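Local coordinates for protein sulfate transporter 4.1, chloroplastic (Arabidopsis thaliana, PDB 7LHV) that cotransports sulfate with protons across a membrane and may help regulate sulfate assimilation in the plant, at residues I103-M108 / F391-V396; P111-Y116 / I149-L154; D567-V572 / R600-A605; R548-E553 / Y594-T599. One frame throughout, in Å; residues are numbered along the deposited sequence. Where two conformers were deposited one is given.

Contact 1 (I103-M108 / F391-V396). With SO4 (sulfate ion), chain D.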
loop_
_atom_site.group_PDB
_atom_site.type_symbol
_atom_site.label_atom_id
_atom_site.label_comp_id
_atom_site.label_asym_id
_atom_site.label_seq_id
_atom_site.Cartn_x
_atom_site.Cartn_y
_atom_site.Cartn_z
ATOM N N ILE A 103 16.396 24.880 -32.010
ATOM C CA ILE A 103 15.501 25.626 -32.890
ATOM C C ILE A 103 14.252 24.807 -33.189
ATOM O O ILE A 103 13.123 25.313 -33.131
ATOM C CB ILE A 103 16.234 26.033 -34.181
ATOM C CG1 ILE A 103 17.217 27.169 -33.901
ATOM C CG2 ILE A 103 15.242 26.441 -35.254
ATOM C CD1 ILE A 103 18.128 27.483 -35.063
ATOM N N THR A 104 14.437 23.522 -33.497
ATOM C CA THR A 104 13.308 22.653 -33.812
ATOM C C THR A 104 12.349 22.542 -32.632
ATOM O O THR A 104 11.126 22.666 -32.791
ATOM C CB THR A 104 13.833 21.276 -34.217
ATOM O OG1 THR A 104 14.622 21.397 -35.408
ATOM C CG2 THR A 104 12.700 20.320 -34.468
ATOM N N VAL A 105 12.889 22.332 -31.431
ATOM C CA VAL A 105 12.043 22.167 -30.256
ATOM C C VAL A 105 11.329 23.470 -29.919
ATOM O O VAL A 105 10.155 23.460 -29.547
ATOM C CB VAL A 105 12.867 21.639 -29.070
ATOM C CG1 VAL A 105 12.086 21.773 -27.777
ATOM C CG2 VAL A 105 13.239 20.192 -29.304
ATOM N N GLY A 106 12.013 24.610 -30.042
ATOM C CA GLY A 106 11.353 25.878 -29.776
ATOM C C GLY A 106 10.224 26.165 -30.747
ATOM O O GLY A 106 9.156 26.653 -30.353
ATOM N N ILE A 107 10.442 25.862 -32.030
ATOM C CA ILE A 107 9.392 26.044 -33.027
ATOM C C ILE A 107 8.202 25.148 -32.716
ATOM O O ILE A 107 7.045 25.574 -32.813
ATOM C CB ILE A 107 9.946 25.788 -34.442
ATOM C CG1 ILE A 107 10.805 26.967 -34.895
ATOM C CG2 ILE A 107 8.819 25.550 -35.427
ATOM C CD1 ILE A 107 11.492 26.744 -36.219
ATOM N N MET A 108 8.462 23.896 -32.332
ATOM C CA MET A 108 7.364 23.010 -31.955
ATOM C C MET A 108 6.703 23.449 -30.654
ATOM O O MET A 108 5.521 23.166 -30.432
ATOM C CB MET A 108 7.873 21.573 -31.834
ATOM C CG MET A 108 6.817 20.563 -31.428
ATOM S SD MET A 108 7.513 18.989 -30.903
ATOM C CE MET A 108 6.208 17.872 -31.400
ATOM N N PHE A 391 6.580 14.000 -23.610
ATOM C CA PHE A 391 6.758 12.806 -24.430
ATOM C C PHE A 391 7.052 13.172 -25.878
ATOM O O PHE A 391 7.880 12.529 -26.532
ATOM C CB PHE A 391 5.513 11.924 -24.357
ATOM C CG PHE A 391 5.412 11.109 -23.101
ATOM C CD1 PHE A 391 5.984 9.850 -23.025
ATOM C CD2 PHE A 391 4.723 11.593 -22.003
ATOM C CE1 PHE A 391 5.884 9.100 -21.871
ATOM C CE2 PHE A 391 4.620 10.846 -20.849
ATOM C CZ PHE A 391 5.200 9.599 -20.782
ATOM N N SER A 392 6.373 14.196 -26.398
ATOM C CA SER A 392 6.531 14.564 -27.800
ATOM C C SER A 392 7.800 15.376 -28.027
ATOM O O SER A 392 8.585 15.083 -28.936
ATOM C CB SER A 392 5.312 15.360 -28.266
ATOM O OG SER A 392 4.111 14.651 -28.021
ATOM N N ARG A 393 8.009 16.406 -27.208
ATOM C CA ARG A 393 9.135 17.306 -27.423
ATOM C C ARG A 393 10.462 16.621 -27.121
ATOM O O ARG A 393 11.454 16.859 -27.816
ATOM C CB ARG A 393 8.963 18.563 -26.575
ATOM C CG ARG A 393 7.981 19.560 -27.157
ATOM C CD ARG A 393 8.109 20.903 -26.480
ATOM N NE ARG A 393 7.821 20.800 -25.056
ATOM C CZ ARG A 393 6.607 20.869 -24.532
ATOM N NH1 ARG A 393 5.537 21.057 -25.286
ATOM N NH2 ARG A 393 6.460 20.739 -23.218
ATOM N N SER A 394 10.505 15.772 -26.092
ATOM C CA SER A 394 11.736 15.041 -25.803
ATOM C C SER A 394 12.088 14.096 -26.941
ATOM O O SER A 394 13.258 13.975 -27.315
ATOM C CB SER A 394 11.606 14.270 -24.495
ATOM O OG SER A 394 11.234 15.132 -23.439
ATOM N N ALA A 395 11.088 13.420 -27.508
ATOM C CA ALA A 395 11.347 12.594 -28.681
ATOM C C ALA A 395 11.904 13.436 -29.819
ATOM O O ALA A 395 13.005 13.172 -30.317
ATOM C CB ALA A 395 10.068 11.878 -29.112
ATOM N N VAL A 396 11.198 14.513 -30.177
ATOM C CA VAL A 396 11.627 15.361 -31.288
ATOM C C VAL A 396 13.052 15.852 -31.064
ATOM O O VAL A 396 13.847 15.954 -32.005
ATOM C CB VAL A 396 10.643 16.528 -31.476
ATOM C CG1 VAL A 396 11.237 17.594 -32.374
ATOM C CG2 VAL A 396 9.338 16.017 -32.049
HETATM S S SO4 D . 3.069 15.793 -24.274
HETATM O O1 SO4 D . 2.802 15.010 -25.474
HETATM O O2 SO4 D . 4.080 15.118 -23.471
HETATM O O3 SO4 D . 1.843 15.914 -23.496
HETATM O O4 SO4 D . 3.541 17.122 -24.650
#
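Met108 of helix 91-119 reaches over to helix 391-399, where its side chain meets Ser392, Arg393 and Val396. CB points toward the partner helix, and CG stands anti to the backbone N (chi1 179°), which sends the thioether across the gap. SD is the first atom to touch, 3.7 Å from Val396 CG2 and 3.8 Å from Arg393 CG. A bend at chi3 (-149°) then lays CE against the same Val396 CG2 and brings it to 4.1 Å from Ser392 CB. One turn earlier, Thr104 CG2 packs on the other branch of Val396, 3.7 Å from CG1.

Both helices belong to the sulfate permease region, 103-108 in a predicted transmembrane helix. The flank of short helix 391-399 packs on that helix while its N-terminal end meets the anion: Phe391 N donates to sulfate O2 at 2.7 Å and Ser392 OG to O1 at 2.9 Å. The Arg393 guanidinium runs on toward Pro151, before helix 153-166.

The two helical segments run nearly antiparallel (156°), their axes 9.8 Å apart at closest approach. Helix 284-300 flanks the junction, with Ala286 against Thr104 and Met108 and Arg285 against Val396, while Phe391 and Ser394 lean on helix 330-358.

Contact 2 (P111-Y116 / I149-L154). With SO4 (sulfate ion), chain D.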
loop_
_atom_site.group_PDB
_atom_site.type_symbol
_atom_site.label_atom_id
_atom_site.label_comp_id
_atom_site.label_asym_id
_atom_site.label_seq_id
_atom_site.Cartn_x
_atom_site.Cartn_y
_atom_site.Cartn_z
ATOM N N PRO A 111 3.797 27.321 -30.184
ATOM C CA PRO A 111 2.348 27.108 -30.333
ATOM C C PRO A 111 1.792 26.089 -29.360
ATOM O O PRO A 111 0.677 26.259 -28.855
ATOM C CB PRO A 111 2.216 26.642 -31.785
ATOM C CG PRO A 111 3.507 26.033 -32.101
ATOM C CD PRO A 111 4.521 26.858 -31.383
ATOM N N GLN A 112 2.550 25.028 -29.078
ATOM C CA GLN A 112 2.100 24.041 -28.106
ATOM C C GLN A 112 2.011 24.646 -26.714
ATOM O O GLN A 112 1.098 24.319 -25.951
ATOM C CB GLN A 112 3.034 22.834 -28.107
ATOM C CG GLN A 112 2.716 21.812 -29.178
ATOM C CD GLN A 112 3.343 20.469 -28.893
ATOM O OE1 GLN A 112 4.311 20.370 -28.140
ATOM N NE2 GLN A 112 2.792 19.422 -29.492
ATOM N N ALA A 113 2.953 25.523 -26.364
ATOM C CA ALA A 113 2.900 26.181 -25.064
ATOM C C ALA A 113 1.645 27.031 -24.931
ATOM O O ALA A 113 0.938 26.957 -23.919
ATOM C CB ALA A 113 4.152 27.032 -24.854
ATOM N N MET A 114 1.339 27.837 -25.954
ATOM C CA MET A 114 0.124 28.648 -25.883
ATOM C C MET A 114 -1.129 27.778 -25.841
ATOM O O MET A 114 -2.073 28.069 -25.094
ATOM C CB MET A 114 0.060 29.627 -27.052
ATOM C CG MET A 114 1.134 30.697 -27.026
ATOM S SD MET A 114 0.976 31.865 -28.386
ATOM C CE MET A 114 1.552 30.874 -29.759
ATOM N N SER A 115 -1.156 26.701 -26.632
ATOM C CA SER A 115 -2.324 25.825 -26.653
ATOM C C SER A 115 -2.542 25.152 -25.304
ATOM O O SER A 115 -3.679 25.055 -24.826
ATOM C CB SER A 115 -2.160 24.781 -27.752
ATOM O OG SER A 115 -1.967 25.396 -29.011
ATOM N N TYR A 116 -1.465 24.680 -24.673
ATOM C CA TYR A 116 -1.592 24.048 -23.366
ATOM C C TYR A 116 -1.981 25.051 -22.292
ATOM O O TYR A 116 -2.731 24.708 -21.372
ATOM C CB TYR A 116 -0.287 23.353 -22.991
ATOM C CG TYR A 116 0.040 22.164 -23.856
ATOM C CD1 TYR A 116 -0.963 21.409 -24.438
ATOM C CD2 TYR A 116 1.355 21.799 -24.093
ATOM C CE1 TYR A 116 -0.666 20.323 -25.230
ATOM C CE2 TYR A 116 1.661 20.716 -24.882
ATOM C CZ TYR A 116 0.649 19.980 -25.448
ATOM O OH TYR A 116 0.952 18.899 -26.236
ATOM N N ILE A 149 11.594 20.433 -21.307
ATOM C CA ILE A 149 10.825 20.856 -20.143
ATOM C C ILE A 149 9.866 21.958 -20.562
ATOM O O ILE A 149 10.261 22.907 -21.250
ATOM C CB ILE A 149 11.753 21.326 -19.010
ATOM C CG1 ILE A 149 12.397 20.117 -18.347
ATOM C CG2 ILE A 149 10.992 22.137 -17.984
ATOM C CD1 ILE A 149 11.392 19.127 -17.837
ATOM N N GLY A 150 8.606 21.829 -20.158
ATOM C CA GLY A 150 7.599 22.807 -20.484
ATOM C C GLY A 150 6.205 22.300 -20.189
ATOM O O GLY A 150 6.023 21.278 -19.523
ATOM N N PRO A 151 5.191 23.017 -20.668
ATOM C CA PRO A 151 3.814 22.548 -20.493
ATOM C C PRO A 151 3.587 21.219 -21.193
ATOM O O PRO A 151 4.122 20.965 -22.273
ATOM C CB PRO A 151 2.977 23.665 -21.128
ATOM C CG PRO A 151 3.873 24.843 -21.183
ATOM C CD PRO A 151 5.247 24.304 -21.375
ATOM N N VAL A 152 2.780 20.367 -20.565
ATOM C CA VAL A 152 2.356 19.105 -21.154
ATOM C C VAL A 152 0.845 19.000 -21.004
ATOM O O VAL A 152 0.222 19.725 -20.227
ATOM C CB VAL A 152 3.054 17.885 -20.518
ATOM C CG1 VAL A 152 4.557 18.006 -20.657
ATOM C CG2 VAL A 152 2.665 17.749 -19.069
ATOM N N ALA A 153 0.253 18.094 -21.782
ATOM C CA ALA A 153 -1.201 17.979 -21.801
ATOM C C ALA A 153 -1.747 17.521 -20.453
ATOM O O ALA A 153 -2.729 18.078 -19.953
ATOM C CB ALA A 153 -1.634 17.021 -22.908
ATOM N N LEU A 154 -1.113 16.521 -19.840
ATOM C CA LEU A 154 -1.662 15.933 -18.623
ATOM C C LEU A 154 -1.558 16.892 -17.442
ATOM O O LEU A 154 -2.517 17.059 -16.679
ATOM C CB LEU A 154 -0.952 14.618 -18.313
ATOM C CG LEU A 154 -1.536 13.805 -17.160
ATOM C CD1 LEU A 154 -2.991 13.494 -17.429
ATOM C CD2 LEU A 154 -0.746 12.527 -16.962
HETATM S S SO4 D . 3.069 15.793 -24.274
HETATM O O1 SO4 D . 2.802 15.010 -25.474
HETATM O O2 SO4 D . 4.080 15.118 -23.471
HETATM O O3 SO4 D . 1.843 15.914 -23.496
HETATM O O4 SO4 D . 3.541 17.122 -24.650
#
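Tyr116 lays one face of its ring over the peptide that joins Val152 to Ala153, with Ala153 N 4.1 Å above the ring centre. With CG anti to the carbonyl carbon (chi1 -67°), the ring leaves helix 91-119 alongside Pro151. CB of Tyr116 lies 3.8 Å from Pro151 CB, and Tyr116 CD2 comes within 3.4 Å of Pro151 O, obliquely to the ring. Further back, Ala113 CB meets Pro151 CG at 4.3 Å. The peptide N-H under the ring is used: Ala153 N donates to sulfate O3 over 3.2 Å, almost straight at 171°. Tyr116 OH stands 3.5 Å from sulfate O4, at the margin of the site.

In the next shell, Arg393 NH2 bonds to Pro151 O, and Gln112 OE1 receives a weak bond from Arg393 NH1, which ties both segments to one arginine. Ser130 and Ser131 of helix 125-141 back Pro151, and Tyr385 touches both Tyr116 and Pro151.

Val152 is the N-cap of helix 153-166, so the sulfate accepts from an N-H at the start of that helix. The helix end and nearby Arg393 would probably favour an anion here, consistent with a substrate site in a sulfate transporter.

Contact 3 (D567-V572 / R600-A605)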
loop_
_atom_site.group_PDB
_atom_site.type_symbol
_atom_site.label_atom_id
_atom_site.label_comp_id
_atom_site.label_asym_id
_atom_site.label_seq_id
_atom_site.Cartn_x
_atom_site.Cartn_y
_atom_site.Cartn_z
ATOM N N ASP A 567 0.209 -42.243 11.188
ATOM C CA ASP A 567 0.931 -40.990 11.399
ATOM C C ASP A 567 2.078 -40.955 10.399
ATOM O O ASP A 567 3.055 -41.693 10.558
ATOM C CB ASP A 567 1.441 -40.883 12.832
ATOM C CG ASP A 567 1.866 -39.473 13.196
ATOM O OD1 ASP A 567 1.805 -38.587 12.320
ATOM O OD2 ASP A 567 2.264 -39.250 14.358
ATOM N N ARG A 568 1.960 -40.107 9.378
ATOM C CA ARG A 568 2.950 -40.039 8.312
ATOM C C ARG A 568 3.666 -38.695 8.256
ATOM O O ARG A 568 4.259 -38.359 7.228
ATOM C CB ARG A 568 2.299 -40.349 6.964
ATOM C CG ARG A 568 1.858 -41.793 6.805
ATOM C CD ARG A 568 1.264 -42.034 5.429
ATOM N NE ARG A 568 0.870 -43.425 5.239
ATOM C CZ ARG A 568 0.306 -43.898 4.136
ATOM N NH1 ARG A 568 0.051 -43.115 3.100
ATOM N NH2 ARG A 568 -0.007 -45.189 4.070
ATOM N N ILE A 569 3.622 -37.915 9.334
ATOM C CA ILE A 569 4.368 -36.665 9.444
ATOM C C ILE A 569 5.086 -36.703 10.788
ATOM O O ILE A 569 4.492 -36.384 11.824
ATOM C CB ILE A 569 3.474 -35.426 9.335
ATOM C CG1 ILE A 569 2.725 -35.402 8.004
ATOM C CG2 ILE A 569 4.309 -34.164 9.463
ATOM C CD1 ILE A 569 3.625 -35.352 6.801
ATOM N N ASN A 570 6.360 -37.092 10.781
ATOM C CA ASN A 570 7.173 -37.111 11.986
ATOM C C ASN A 570 8.224 -36.017 12.019
ATOM O O ASN A 570 8.538 -35.515 13.099
ATOM C CB ASN A 570 7.875 -38.468 12.133
ATOM C CG ASN A 570 6.900 -39.620 12.231
ATOM O OD1 ASN A 570 6.248 -39.811 13.255
ATOM N ND2 ASN A 570 6.804 -40.404 11.164
ATOM N N PHE A 571 8.774 -35.639 10.867
ATOM C CA PHE A 571 9.779 -34.591 10.775
ATOM C C PHE A 571 9.391 -33.615 9.677
ATOM O O PHE A 571 8.897 -34.021 8.623
ATOM C CB PHE A 571 11.169 -35.166 10.485
ATOM C CG PHE A 571 11.537 -36.337 11.349
ATOM C CD1 PHE A 571 12.180 -36.145 12.556
ATOM C CD2 PHE A 571 11.246 -37.629 10.951
ATOM C CE1 PHE A 571 12.523 -37.218 13.352
ATOM C CE2 PHE A 571 11.585 -38.705 11.742
ATOM C CZ PHE A 571 12.225 -38.499 12.944
ATOM N N VAL A 572 9.613 -32.328 9.932
ATOM C CA VAL A 572 9.417 -31.280 8.939
ATOM C C VAL A 572 10.713 -30.495 8.833
ATOM O O VAL A 572 11.180 -29.930 9.827
ATOM C CB VAL A 572 8.249 -30.347 9.297
ATOM C CG1 VAL A 572 8.265 -29.124 8.403
ATOM C CG2 VAL A 572 6.930 -31.080 9.164
ATOM N N ARG A 600 2.074 -31.788 18.609
ATOM C CA ARG A 600 1.655 -32.825 17.677
ATOM C C ARG A 600 2.698 -33.920 17.500
ATOM O O ARG A 600 2.507 -34.804 16.659
ATOM C CB ARG A 600 1.332 -32.212 16.313
ATOM C CG ARG A 600 -0.146 -32.040 16.034
ATOM C CD ARG A 600 -0.644 -30.716 16.576
ATOM N NE ARG A 600 -1.886 -30.297 15.940
ATOM C CZ ARG A 600 -2.533 -29.179 16.232
ATOM N NH1 ARG A 600 -2.083 -28.343 17.152
ATOM N NH2 ARG A 600 -3.657 -28.893 15.585
ATOM N N ASP A 601 3.791 -33.876 18.264
ATOM C CA ASP A 601 4.877 -34.853 18.159
ATOM C C ASP A 601 5.523 -34.824 16.774
ATOM O O ASP A 601 5.748 -35.865 16.150
ATOM C CB ASP A 601 4.391 -36.263 18.507
ATOM C CG ASP A 601 5.524 -37.202 18.856
ATOM O OD1 ASP A 601 6.663 -36.723 19.029
ATOM O OD2 ASP A 601 5.274 -38.421 18.955
ATOM N N ILE A 602 5.826 -33.623 16.288
ATOM C CA ILE A 602 6.510 -33.416 15.017
ATOM C C ILE A 602 7.817 -32.687 15.293
ATOM O O ILE A 602 7.848 -31.739 16.085
ATOM C CB ILE A 602 5.642 -32.625 14.019
ATOM C CG1 ILE A 602 4.336 -33.364 13.735
ATOM C CG2 ILE A 602 6.390 -32.386 12.726
ATOM C CD1 ILE A 602 3.289 -32.505 13.072
ATOM N N GLN A 603 8.892 -33.139 14.654
ATOM C CA GLN A 603 10.207 -32.540 14.827
ATOM C C GLN A 603 10.428 -31.457 13.779
ATOM O O GLN A 603 10.168 -31.673 12.591
ATOM C CB GLN A 603 11.298 -33.602 14.715
ATOM C CG GLN A 603 12.697 -33.080 14.954
ATOM C CD GLN A 603 12.806 -32.285 16.233
ATOM O OE1 GLN A 603 12.597 -32.810 17.325
ATOM N NE2 GLN A 603 13.121 -31.005 16.105
ATOM N N LEU A 604 10.914 -30.302 14.219
ATOM C CA LEU A 604 11.238 -29.199 13.325
ATOM C C LEU A 604 12.746 -29.117 13.150
ATOM O O LEU A 604 13.493 -29.158 14.133
ATOM C CB LEU A 604 10.707 -27.874 13.868
ATOM C CG LEU A 604 10.835 -26.714 12.884
ATOM C CD1 LEU A 604 9.701 -26.788 11.893
ATOM C CD2 LEU A 604 10.858 -25.372 13.590
ATOM N N ALA A 605 13.189 -28.992 11.904
ATOM C CA ALA A 605 14.602 -28.883 11.582
ATOM C C ALA A 605 14.819 -27.727 10.618
ATOM O O ALA A 605 13.936 -27.381 9.829
ATOM C CB ALA A 605 15.141 -30.182 10.971
#
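Strands 569-575 and 603-606 are the two strands of a beta-alpha-beta unit in the STAS domain, joined through helix 584-599, and residues 570-572 meet 602-605 side by side in the parallel sense. Three backbone hydrogen bonds establish the pairing: Gln603 N to Asn570 O at 2.9 Å (N-H...O 171°), Val572 N to Gln603 O at 2.8 Å (169°), and Ala605 N to Val572 O at 3.0 Å (152°). Residue 603 thus spans Asn570 and Val572, as parallel strands require.

On the face carrying Phe571 and Gln603, CD1 of the ring reaches Gln603 CB at 3.5 Å. The glutamine chain, with CG anti to its backbone N and a bend at chi2, turns away from the neighbouring strand and back over its own. There NE2 donates to Leu604 O at 2.7 Å, the acceptor lying in the amide plane, while OE1 accepts from Lys598 NZ; both ends of the amide are engaged, which fixes its rotation.

The other face is aliphatic. Val572 CG2 meets Ile602 CG2 at 3.8 Å, and Ile602 CD1 meets Ile569 CG2 at 4.1 Å.

Helix 584-599 ends in a Schellman motif at Asp601, which turns the chain into the strand. Val556 of helix 542-560 and Tyr597 pack on Ile602, and Tyr594 and Tyr597 on Leu604, so both helices lie on the aliphatic face. Trp630 packs against Gln603. Strand 569-575 pairs on its far side with strand 527-533, leaving 603-606 as an outermost strand of the sheet within this chain.

Contact 4 (R548-E553 / Y594-T599)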
loop_
_atom_site.group_PDB
_atom_site.type_symbol
_atom_site.label_atom_id
_atom_site.label_comp_id
_atom_site.label_asym_id
_atom_site.label_seq_id
_atom_site.Cartn_x
_atom_site.Cartn_y
_atom_site.Cartn_z
ATOM N N ARG A 548 0.547 -22.472 5.809
ATOM C CA ARG A 548 1.096 -23.578 5.030
ATOM C C ARG A 548 1.796 -24.590 5.921
ATOM O O ARG A 548 1.722 -25.799 5.676
ATOM C CB ARG A 548 2.052 -23.048 3.964
ATOM C CG ARG A 548 1.365 -22.302 2.840
ATOM C CD ARG A 548 0.461 -23.236 2.058
ATOM N NE ARG A 548 1.185 -24.403 1.570
ATOM C CZ ARG A 548 1.799 -24.471 0.396
ATOM N NH1 ARG A 548 1.786 -23.454 -0.449
ATOM N NH2 ARG A 548 2.441 -25.586 0.064
ATOM N N LEU A 549 2.499 -24.118 6.952
ATOM C CA LEU A 549 3.166 -25.042 7.860
ATOM C C LEU A 549 2.179 -25.718 8.805
ATOM O O LEU A 549 2.438 -26.835 9.268
ATOM C CB LEU A 549 4.255 -24.307 8.638
ATOM C CG LEU A 549 5.395 -23.786 7.757
ATOM C CD1 LEU A 549 6.429 -23.041 8.580
ATOM C CD2 LEU A 549 6.038 -24.918 6.980
ATOM N N ARG A 550 1.053 -25.068 9.106
ATOM C CA ARG A 550 0.022 -25.680 9.934
ATOM C C ARG A 550 -0.829 -26.686 9.174
ATOM O O ARG A 550 -1.544 -27.473 9.806
ATOM C CB ARG A 550 -0.892 -24.608 10.533
ATOM C CG ARG A 550 -0.292 -23.833 11.688
ATOM C CD ARG A 550 -1.187 -22.665 12.067
ATOM N NE ARG A 550 -0.775 -22.033 13.313
ATOM C CZ ARG A 550 -1.124 -20.807 13.679
ATOM N NH1 ARG A 550 -1.887 -20.049 12.910
ATOM N NH2 ARG A 550 -0.697 -20.332 14.843
ATOM N N GLU A 551 -0.806 -26.651 7.840
ATOM C CA GLU A 551 -1.512 -27.683 7.082
ATOM C C GLU A 551 -1.033 -29.078 7.465
ATOM O O GLU A 551 -1.810 -30.039 7.443
ATOM C CB GLU A 551 -1.352 -27.460 5.579
ATOM C CG GLU A 551 -2.046 -26.222 5.051
ATOM C CD GLU A 551 -1.849 -26.038 3.561
ATOM O OE1 GLU A 551 -1.067 -26.811 2.966
ATOM O OE2 GLU A 551 -2.476 -25.127 2.983
ATOM N N TYR A 552 0.242 -29.212 7.830
ATOM C CA TYR A 552 0.757 -30.512 8.252
ATOM C C TYR A 552 0.188 -30.924 9.606
ATOM O O TYR A 552 -0.107 -32.105 9.827
ATOM C CB TYR A 552 2.282 -30.475 8.267
ATOM C CG TYR A 552 2.837 -30.046 6.930
ATOM C CD1 TYR A 552 2.814 -30.908 5.843
ATOM C CD2 TYR A 552 3.339 -28.769 6.741
ATOM C CE1 TYR A 552 3.299 -30.517 4.614
ATOM C CE2 TYR A 552 3.826 -28.369 5.514
ATOM C CZ TYR A 552 3.802 -29.247 4.454
ATOM O OH TYR A 552 4.287 -28.856 3.229
ATOM N N GLU A 553 0.005 -29.967 10.520
ATOM C CA GLU A 553 -0.681 -30.277 11.770
ATOM C C GLU A 553 -2.116 -30.704 11.508
ATOM O O GLU A 553 -2.631 -31.618 12.161
ATOM C CB GLU A 553 -0.669 -29.073 12.705
ATOM C CG GLU A 553 0.621 -28.315 12.735
ATOM C CD GLU A 553 0.502 -27.043 13.533
ATOM O OE1 GLU A 553 -0.613 -26.488 13.601
ATOM O OE2 GLU A 553 1.524 -26.592 14.079
ATOM N N TYR A 594 7.223 -24.475 16.124
ATOM C CA TYR A 594 7.973 -25.536 16.786
ATOM C C TYR A 594 7.233 -26.048 18.016
ATOM O O TYR A 594 7.175 -27.260 18.259
ATOM C CB TYR A 594 9.363 -25.049 17.178
ATOM C CG TYR A 594 10.055 -26.008 18.111
ATOM C CD1 TYR A 594 10.483 -27.248 17.666
ATOM C CD2 TYR A 594 10.257 -25.687 19.444
ATOM C CE1 TYR A 594 11.107 -28.133 18.516
ATOM C CE2 TYR A 594 10.880 -26.567 20.303
ATOM C CZ TYR A 594 11.304 -27.787 19.834
ATOM O OH TYR A 594 11.927 -28.668 20.686
ATOM N N GLN A 595 6.667 -25.136 18.810
ATOM C CA GLN A 595 5.906 -25.561 19.979
ATOM C C GLN A 595 4.679 -26.369 19.572
ATOM O O GLN A 595 4.374 -27.402 20.182
ATOM C CB GLN A 595 5.504 -24.346 20.814
ATOM C CG GLN A 595 6.671 -23.683 21.526
ATOM C CD GLN A 595 6.283 -22.385 22.201
ATOM O OE1 GLN A 595 5.286 -21.761 21.844
ATOM N NE2 GLN A 595 7.074 -21.971 23.182
ATOM N N GLU A 596 3.969 -25.922 18.533
ATOM C CA GLU A 596 2.803 -26.667 18.069
ATOM C C GLU A 596 3.194 -28.030 17.505
ATOM O O GLU A 596 2.413 -28.983 17.594
ATOM C CB GLU A 596 2.037 -25.859 17.024
ATOM C CG GLU A 596 1.406 -24.586 17.554
ATOM C CD GLU A 596 0.766 -23.756 16.458
ATOM O OE1 GLU A 596 0.695 -24.237 15.310
ATOM O OE2 GLU A 596 0.334 -22.619 16.744
ATOM N N TYR A 597 4.382 -28.136 16.907
ATOM C CA TYR A 597 4.857 -29.424 16.411
ATOM C C TYR A 597 5.207 -30.362 17.559
ATOM O O TYR A 597 4.953 -31.569 17.479
ATOM C CB TYR A 597 6.056 -29.214 15.489
ATOM C CG TYR A 597 5.681 -28.731 14.107
ATOM C CD1 TYR A 597 4.411 -28.948 13.599
ATOM C CD2 TYR A 597 6.595 -28.057 13.313
ATOM C CE1 TYR A 597 4.062 -28.507 12.342
ATOM C CE2 TYR A 597 6.251 -27.614 12.054
ATOM C CZ TYR A 597 4.984 -27.843 11.574
ATOM O OH TYR A 597 4.633 -27.406 10.319
ATOM N N LYS A 598 5.809 -29.831 18.627
ATOM C CA LYS A 598 5.994 -30.629 19.838
ATOM C C LYS A 598 4.663 -31.091 20.413
ATOM O O LYS A 598 4.561 -32.210 20.931
ATOM C CB LYS A 598 6.785 -29.845 20.886
ATOM C CG LYS A 598 8.205 -29.458 20.492
ATOM C CD LYS A 598 9.127 -30.683 20.494
ATOM C CE LYS A 598 9.290 -31.342 19.137
ATOM N NZ LYS A 598 10.277 -32.456 19.202
ATOM N N THR A 599 3.633 -30.248 20.342
ATOM C CA THR A 599 2.310 -30.686 20.773
ATOM C C THR A 599 1.810 -31.839 19.913
ATOM O O THR A 599 1.201 -32.787 20.422
ATOM C CB THR A 599 1.326 -29.517 20.732
ATOM O OG1 THR A 599 1.782 -28.481 21.610
ATOM C CG2 THR A 599 -0.058 -29.968 21.172
#
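Arg550 NH2 donates to Glu596 OE2 at 3.1 Å, the main bond of a salt bridge between helices 542-560 and 584-599. OE2 receives it on its syn lone pair, and a second, weak bond runs from Arg550 NE to Glu596 OE1 at 3.3 Å. The guanidinium and carboxylate planes are only 14° apart, so the two groups meet edge on in a nearly flat, two-pronged pairing. Extended chains serve both: Arg550 is straight from CG to NE, and Glu596 beyond CG.

Next to this pair stands a second acid. Glu553 OE2 lies 2.8 Å from Glu596 OE1, the two side chains crossing at about a right angle. Glu553 CG also lies 3.5 Å from Tyr597 CE1, at the ring edge, with the Glu553 carboxylate turned 85° to the ring plane. The tyrosine hydroxyl donates to the backbone Leu549 O; the modelled length of 2.5 Å is doubtful at this resolution, although the partner does lie near the ring plane.

The helical segments, both in the STAS domain, run almost parallel, 9° apart. Leu593 touches Leu549, Arg550 and Glu553, and Ala357 of the second subunit packs on Arg550 and Glu596.

If Glu553 and Glu596 were both charged they would repel, an effect Arg550 would partly offset; so close an approach would tend to raise the proton affinity of one of them.

Overall arrangement
The four contacts form two pairs at opposite sides of the chain's centre. Contacts 1 and 2 belong to the sulfate permease region, have centres 11 Å apart, share helix 91-119 and touch one sulfate; contact 2 falls wholly within the sequence interval spanned by contact 1. Contacts 3 and 4 follow later, in the STAS domain, with centres 8 Å apart. Their segments alternate along the chain (548-553, 567-572, 594-599, 600-605), so that a strand pair and a helix pair interleave and touch each other. Centres of the two pairs are 63 to 69 Å apart, the nearest atoms about 39 Å, so the STAS packing lies far from the sulfate site, and part of it borders the second subunit.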